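PDB 6NYP: UL144 from Macacine herpesvirus 1, which is a viral TNF-receptor-like protein that probably engages the inhibitory lymphocyte receptor BTLA, as its human cytomegalovirus namesake and the cellular receptor HVEM do. Local coordinates for residues F[52-57]-F[65-70]; F[23-28]-F[33-38]; F[5-8]-F[13-16]. All blocks are in the same frame, centred on the assembly; numbering follows the deposited sequence.

Contact 1. Residues F[52-57]-F[65-70]; sequences TQCTEC and RNCTST. With NAG (2-acetamido-2-deoxy-beta-D-glucopyranose), chain P.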
# COMPACT_ATOMS: atom_id res chain seq x y z
N THR F 52 0.89 18.69 8.17
CA THR F 52 1.25 19.93 8.91
C THR F 52 2.34 20.68 8.14
O THR F 52 3.29 20.03 7.66
CB THR F 52 1.66 19.61 10.35
OG1 THR F 52 0.55 18.95 10.97
CG2 THR F 52 2.05 20.83 11.16
N GLN F 53 2.21 22.01 8.04
CA GLN F 53 3.17 22.92 7.36
C GLN F 53 4.52 22.84 8.08
O GLN F 53 4.53 22.89 9.35
CB GLN F 53 2.62 24.35 7.37
CG GLN F 53 3.19 25.28 6.30
CD GLN F 53 2.74 24.95 4.90
OE1 GLN F 53 3.51 25.05 3.95
NE2 GLN F 53 1.49 24.54 4.74
N CYS F 54 5.61 22.69 7.32
CA CYS F 54 7.01 22.61 7.84
C CYS F 54 7.40 23.97 8.45
O CYS F 54 7.33 24.99 7.72
CB CYS F 54 8.00 22.21 6.75
SG CYS F 54 7.76 20.52 6.13
N THR F 55 7.76 23.98 9.74
CA THR F 55 8.16 25.20 10.48
C THR F 55 9.49 25.70 9.90
O THR F 55 10.30 24.87 9.48
CB THR F 55 8.24 24.96 11.99
OG1 THR F 55 9.25 24.00 12.26
CG2 THR F 55 6.91 24.52 12.57
N GLU F 56 9.69 27.02 9.88
CA GLU F 56 10.93 27.68 9.40
C GLU F 56 11.78 28.10 10.60
O GLU F 56 11.28 28.89 11.43
CB GLU F 56 10.58 28.90 8.54
CG GLU F 56 9.56 28.64 7.43
CD GLU F 56 10.04 28.79 6.00
OE1 GLU F 56 9.19 28.74 5.10
OE2 GLU F 56 11.26 28.95 5.78
N CYS F 57 13.02 27.61 10.69
CA CYS F 57 14.04 28.07 11.68
C CYS F 57 14.44 29.51 11.33
O CYS F 57 14.96 29.73 10.22
CB CYS F 57 15.29 27.19 11.70
SG CYS F 57 15.00 25.42 11.95
N ARG F 65 18.20 19.49 11.40
CA ARG F 65 17.65 18.51 10.43
C ARG F 65 16.57 19.20 9.58
O ARG F 65 15.70 19.88 10.18
CB ARG F 65 17.07 17.30 11.16
CG ARG F 65 16.37 16.30 10.26
CD ARG F 65 16.43 14.85 10.72
NE ARG F 65 16.01 14.59 12.09
CZ ARG F 65 14.76 14.67 12.55
NH1 ARG F 65 13.77 15.05 11.75
NH2 ARG F 65 14.50 14.40 13.82
N ASN F 66 16.62 19.04 8.26
CA ASN F 66 15.62 19.62 7.31
C ASN F 66 14.30 18.85 7.42
O ASN F 66 14.32 17.70 7.90
CB ASN F 66 16.13 19.63 5.87
CG ASN F 66 16.78 20.95 5.51
OD1 ASN F 66 16.42 21.98 6.06
ND2 ASN F 66 17.75 20.90 4.60
N CYS F 67 13.21 19.47 6.96
CA CYS F 67 11.84 18.88 6.96
C CYS F 67 11.79 17.72 5.97
O CYS F 67 12.04 17.95 4.78
CB CYS F 67 10.76 19.90 6.59
SG CYS F 67 9.12 19.41 7.19
N THR F 68 11.50 16.51 6.46
CA THR F 68 11.21 15.30 5.65
C THR F 68 9.69 15.20 5.48
O THR F 68 8.96 16.04 6.04
CB THR F 68 11.78 14.03 6.29
OG1 THR F 68 10.95 13.68 7.39
CG2 THR F 68 13.22 14.19 6.76
N SER F 69 9.23 14.19 4.75
CA SER F 69 7.79 13.90 4.52
C SER F 69 7.15 13.32 5.79
O SER F 69 5.91 13.28 5.83
CB SER F 69 7.62 12.97 3.34
OG SER F 69 8.30 11.74 3.55
N THR F 70 7.94 12.90 6.79
CA THR F 70 7.44 12.25 8.03
C THR F 70 7.71 13.10 9.28
O THR F 70 6.96 12.92 10.25
CB THR F 70 8.04 10.86 8.22
OG1 THR F 70 9.40 11.04 8.61
CG2 THR F 70 7.95 9.99 6.99
C1 NAG P . 18.49 22.05 4.14
C2 NAG P . 19.98 21.93 4.50
C3 NAG P . 20.65 23.26 4.15
C4 NAG P . 20.44 23.58 2.66
C5 NAG P . 18.95 23.54 2.29
C6 NAG P . 18.74 23.70 0.79
C7 NAG P . 20.43 20.32 6.35
C8 NAG P . 20.78 20.16 7.80
N2 NAG P . 20.24 21.58 5.90
O3 NAG P . 22.04 23.21 4.48
O4 NAG P . 21.03 24.85 2.36
O5 NAG P . 18.37 22.29 2.73
O6 NAG P . 17.35 23.81 0.49
O7 NAG P . 20.35 19.34 5.63
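One rung of the disulfide ladder of a TNF-receptor cysteine-rich region joins C54 to C67, and it illustrates how such small modules hold loops together without a sizeable hydrophobic core. The SG atoms of C54 and C67 are 2.1 Å apart, and the bridge twists in the left-handed sense, with a torsion of -70° about the S-S bond. Both CB atoms point toward the opposite segment, but the two halves are built differently. In C54 the sulfur is anti to the carbonyl carbon, chi1 -66°, whereas C67 carries its sulfur anti to the backbone N, chi1 -158°. The bridge spans a CA-CA separation of 6.2 Å between C54 and C67, and it is the sole close contact between segments 52-57 and 65-70. No hydrogen bond accompanies it; the link is covalent and lies near the surface.

Next to C67 in sequence, the CB of N66 points away from segment 52-57. Its amide nitrogen ND2 is bonded to C1 of an N-acetylglucosamine at 1.4 Å, so a glycan is rooted one residue from the disulfide.

Y44 of strand 43-45 packs against both C54 and C67. Backbone hydrogen bonds tie C54 to G42 and S69 to V45, while the disulfide of C57 with C75 draws the end of segment 52-57 to strand 74-76, which R65 also meets through its backbone.

Contact 2. Residues F[23-28]-F[33-38]; sequences RVTGQC and STTCTL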
# COMPACT_ATOMS: atom_id res chain seq x y z
N ARG F 23 -0.93 10.65 3.70
CA ARG F 23 -1.87 10.59 4.86
C ARG F 23 -3.09 9.76 4.44
O ARG F 23 -3.39 9.71 3.21
CB ARG F 23 -2.30 12.01 5.27
CG ARG F 23 -3.45 12.55 4.42
CD ARG F 23 -3.42 14.02 4.07
NE ARG F 23 -4.63 14.34 3.31
CZ ARG F 23 -4.92 15.52 2.77
NH1 ARG F 23 -4.10 16.54 2.92
NH2 ARG F 23 -6.05 15.67 2.09
N VAL F 24 -3.77 9.15 5.42
CA VAL F 24 -5.01 8.35 5.22
C VAL F 24 -6.16 9.31 4.85
O VAL F 24 -6.48 10.20 5.67
CB VAL F 24 -5.36 7.51 6.46
CG1 VAL F 24 -6.72 6.83 6.35
CG2 VAL F 24 -4.28 6.49 6.78
N THR F 25 -6.72 9.15 3.65
CA THR F 25 -7.84 9.93 3.07
C THR F 25 -9.13 9.09 3.12
O THR F 25 -10.22 9.68 2.97
CB THR F 25 -7.47 10.36 1.65
OG1 THR F 25 -6.64 11.51 1.80
CG2 THR F 25 -8.64 10.69 0.74
N GLY F 26 -9.01 7.77 3.29
CA GLY F 26 -10.14 6.84 3.43
C GLY F 26 -9.73 5.62 4.24
O GLY F 26 -8.68 5.01 3.91
N GLN F 27 -10.51 5.28 5.27
CA GLN F 27 -10.26 4.12 6.16
C GLN F 27 -10.56 2.84 5.38
O GLN F 27 -11.50 2.87 4.55
CB GLN F 27 -11.14 4.17 7.41
CG GLN F 27 -11.28 5.54 8.06
CD GLN F 27 -11.52 5.43 9.55
OE1 GLN F 27 -10.93 6.17 10.34
NE2 GLN F 27 -12.36 4.49 9.94
N CYS F 28 -9.82 1.76 5.64
CA CYS F 28 -10.10 0.42 5.08
C CYS F 28 -11.31 -0.18 5.81
O CYS F 28 -11.68 0.35 6.87
CB CYS F 28 -8.89 -0.51 5.18
SG CYS F 28 -8.80 -1.46 6.73
N SER F 33 -9.68 -1.65 0.69
CA SER F 33 -8.35 -1.00 0.79
C SER F 33 -8.42 0.29 1.62
O SER F 33 -9.52 0.85 1.76
CB SER F 33 -7.85 -0.71 -0.59
OG SER F 33 -8.93 -0.44 -1.46
N THR F 34 -7.27 0.73 2.12
CA THR F 34 -7.02 2.09 2.67
C THR F 34 -6.76 3.03 1.49
O THR F 34 -6.09 2.59 0.55
CB THR F 34 -5.77 2.09 3.56
OG1 THR F 34 -5.80 0.98 4.45
CG2 THR F 34 -5.60 3.37 4.33
N THR F 35 -7.28 4.26 1.53
CA THR F 35 -6.99 5.33 0.54
C THR F 35 -6.00 6.31 1.17
O THR F 35 -6.26 6.76 2.32
CB THR F 35 -8.27 6.01 0.04
OG1 THR F 35 -9.20 5.01 -0.36
CG2 THR F 35 -8.03 6.96 -1.11
N CYS F 36 -4.89 6.58 0.48
CA CYS F 36 -3.81 7.51 0.92
C CYS F 36 -3.69 8.64 -0.10
O CYS F 36 -3.89 8.38 -1.30
CB CYS F 36 -2.48 6.79 1.04
SG CYS F 36 -2.61 5.29 2.05
N THR F 37 -3.41 9.86 0.36
CA THR F 37 -3.18 11.04 -0.52
C THR F 37 -1.82 11.67 -0.16
O THR F 37 -1.48 11.71 1.04
CB THR F 37 -4.35 12.03 -0.46
OG1 THR F 37 -5.56 11.32 -0.75
CG2 THR F 37 -4.21 13.17 -1.45
N LEU F 38 -1.08 12.06 -1.19
CA LEU F 38 0.23 12.77 -1.12
C LEU F 38 0.10 14.06 -0.31
O LEU F 38 -0.66 14.94 -0.74
CB LEU F 38 0.68 13.05 -2.56
CG LEU F 38 2.14 13.45 -2.77
CD1 LEU F 38 3.10 12.41 -2.20
CD2 LEU F 38 2.41 13.67 -4.25
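A single carbonyl oxygen, T35 O, accepts from two successive backbone amides, those of T25 at 2.8 Å and G26 at 3.1 Å. Both donors come in over the same face of the T35 carbonyl plane, each tilted from it by a little over 30°. One extra residue is thereby accommodated in strand 22-26: V24 pairs with C36, but T35, the neighbour of C36, is paired only with G26, which leaves T25 as the extra residue.

Before the bulge, R23 and T37 exchange two backbone hydrogen bonds; within it, the amide of T35 returns one to G26 O at 2.9 Å.

At the corner the CB of T25 points toward the other strand. With T25 OG1 anti to the carbonyl carbon, chi1 -81°, the hydroxyl donates to T37 OG1 at 2.8 Å. T37 OG1 has a second hydrogen-bonding partner, a polar side chain of the other protein chain, so this hydroxyl pair lies at the intermolecular boundary. Beside it, the R23 guanidinium lies obliquely to T37 CB. The face carrying V24 and C36 is more apolar: both methyls of V24 approach T34 CG2 at 4.2 Å, the two side chains crossing at about a right angle. T34 OG1 lies 3.5 Å from C28 CB, but its hydrogen bond goes to P16 O.

Residues 34-37 also pair antiparallel with a strand of the other protein, continuing the sheet across the interface. Within the chain itself, strands 22-26 and 34-38 form a beta hairpin interrupted by a classic beta bulge.

Contact 3. Residues F[5-8]-F[13-16]; sequences PEEV and QCCP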
# COMPACT_ATOMS: atom_id res chain seq x y z
N PRO F 5 1.95 -6.40 12.90
CA PRO F 5 2.93 -5.31 12.84
C PRO F 5 2.99 -4.59 11.49
O PRO F 5 3.36 -3.43 11.47
CB PRO F 5 4.26 -6.00 13.17
CG PRO F 5 4.04 -7.44 12.79
CD PRO F 5 2.59 -7.71 13.10
N GLU F 6 2.62 -5.26 10.40
CA GLU F 6 2.59 -4.66 9.03
C GLU F 6 1.34 -3.79 8.85
O GLU F 6 1.27 -3.10 7.81
CB GLU F 6 2.67 -5.74 7.95
CG GLU F 6 1.42 -6.60 7.84
CD GLU F 6 1.57 -8.00 8.41
OE1 GLU F 6 2.20 -8.13 9.49
OE2 GLU F 6 1.08 -8.97 7.78
N GLU F 7 0.39 -3.81 9.79
CA GLU F 7 -0.89 -3.04 9.72
C GLU F 7 -0.82 -1.84 10.67
O GLU F 7 0.18 -1.71 11.39
CB GLU F 7 -2.10 -3.90 10.11
CG GLU F 7 -2.07 -5.31 9.56
CD GLU F 7 -3.33 -6.10 9.87
OE1 GLU F 7 -4.21 -6.17 9.00
OE2 GLU F 7 -3.42 -6.65 11.00
N VAL F 8 -1.87 -1.02 10.65
CA VAL F 8 -2.07 0.17 11.52
C VAL F 8 -3.56 0.21 11.92
O VAL F 8 -4.40 -0.04 11.04
CB VAL F 8 -1.62 1.46 10.81
CG1 VAL F 8 -2.31 1.65 9.46
CG2 VAL F 8 -1.81 2.68 11.69
N GLN F 13 -10.42 -0.86 13.49
CA GLN F 13 -10.18 -1.66 12.26
C GLN F 13 -8.68 -1.71 11.97
O GLN F 13 -8.01 -0.65 12.06
CB GLN F 13 -10.96 -1.04 11.09
CG GLN F 13 -11.03 -1.89 9.82
CD GLN F 13 -11.82 -3.17 9.97
OE1 GLN F 13 -13.01 -3.17 10.26
NE2 GLN F 13 -11.16 -4.29 9.71
N CYS F 14 -8.18 -2.91 11.65
CA CYS F 14 -6.77 -3.18 11.27
C CYS F 14 -6.62 -3.01 9.75
O CYS F 14 -7.31 -3.73 9.00
CB CYS F 14 -6.35 -4.57 11.72
SG CYS F 14 -6.18 -4.72 13.52
N CYS F 15 -5.77 -2.07 9.33
CA CYS F 15 -5.68 -1.59 7.93
C CYS F 15 -4.24 -1.57 7.44
O CYS F 15 -3.31 -1.40 8.23
CB CYS F 15 -6.28 -0.20 7.79
SG CYS F 15 -8.06 -0.16 8.10
N PRO F 16 -4.02 -1.75 6.12
CA PRO F 16 -2.72 -1.48 5.51
C PRO F 16 -2.29 -0.04 5.77
O PRO F 16 -3.11 0.88 5.73
CB PRO F 16 -2.96 -1.67 4.01
CG PRO F 16 -4.18 -2.56 3.92
CD PRO F 16 -5.01 -2.24 5.15
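The E7 side chain reaches alongside C14, setting its carboxylate against the cysteine's CB: E7 OE2 is 3.7 Å from C14 CB, and E7 OE1 is almost as near. With CG anti to the carbonyl carbon, chi1 -42°, and the chain extended beyond it, the carboxylate comes to lie next to this first residue of strand 14-15. Its charge is answered by other groups. OE2 forms a salt bridge with a basic side chain of the other protein chain and accepts a hydrogen bond from the K4 backbone amide, so one carboxylate oxygen has both an intrachain and an intermolecular partner.

The backbones form a minimal antiparallel ladder. V8 and C15 are a hydrogen-bonded pair, V8 N giving to C15 O at 2.8 Å and C15 N giving back to V8 O at 3.0 Å. Carbon atoms also gather round the C15 carbonyl: E7 CB and V8 CG1 each lie 3.4 Å from C15 O. The V8 methyl gets there because CG1 sits between the backbone N and the carbonyl carbon, chi1 55°.

Around this pairing of strand 8-9 with strand 14-15, V8 packs on P17 and L48. Disulfides anchor the second strand at consecutive residues, C14 to C3 near the N-terminus and C15 to C28 just after strand 22-26, while P16 O accepts from T34 OG1 on strand 34-38.

Overall arrangement
The three contacts show how a cysteine-rich chain with little core shares the work between covalent and backbone bonding. Contacts 2 and 3, both partly buried, are antiparallel pairings whose centres lie about 12 Å apart; the C15-C28 disulfide and the probable hydrogen bond from T34 OG1 to P16 O join them directly, and both meet the other protein chain. Contact 1 is a surface contact on the opposite side of the chain's centre, about 22 Å centre to centre from contact 2. There a disulfide alone connects the segments, beside a glycan, and neither segment touches the other protein. In sequence the three follow one another as 3, 2, 1.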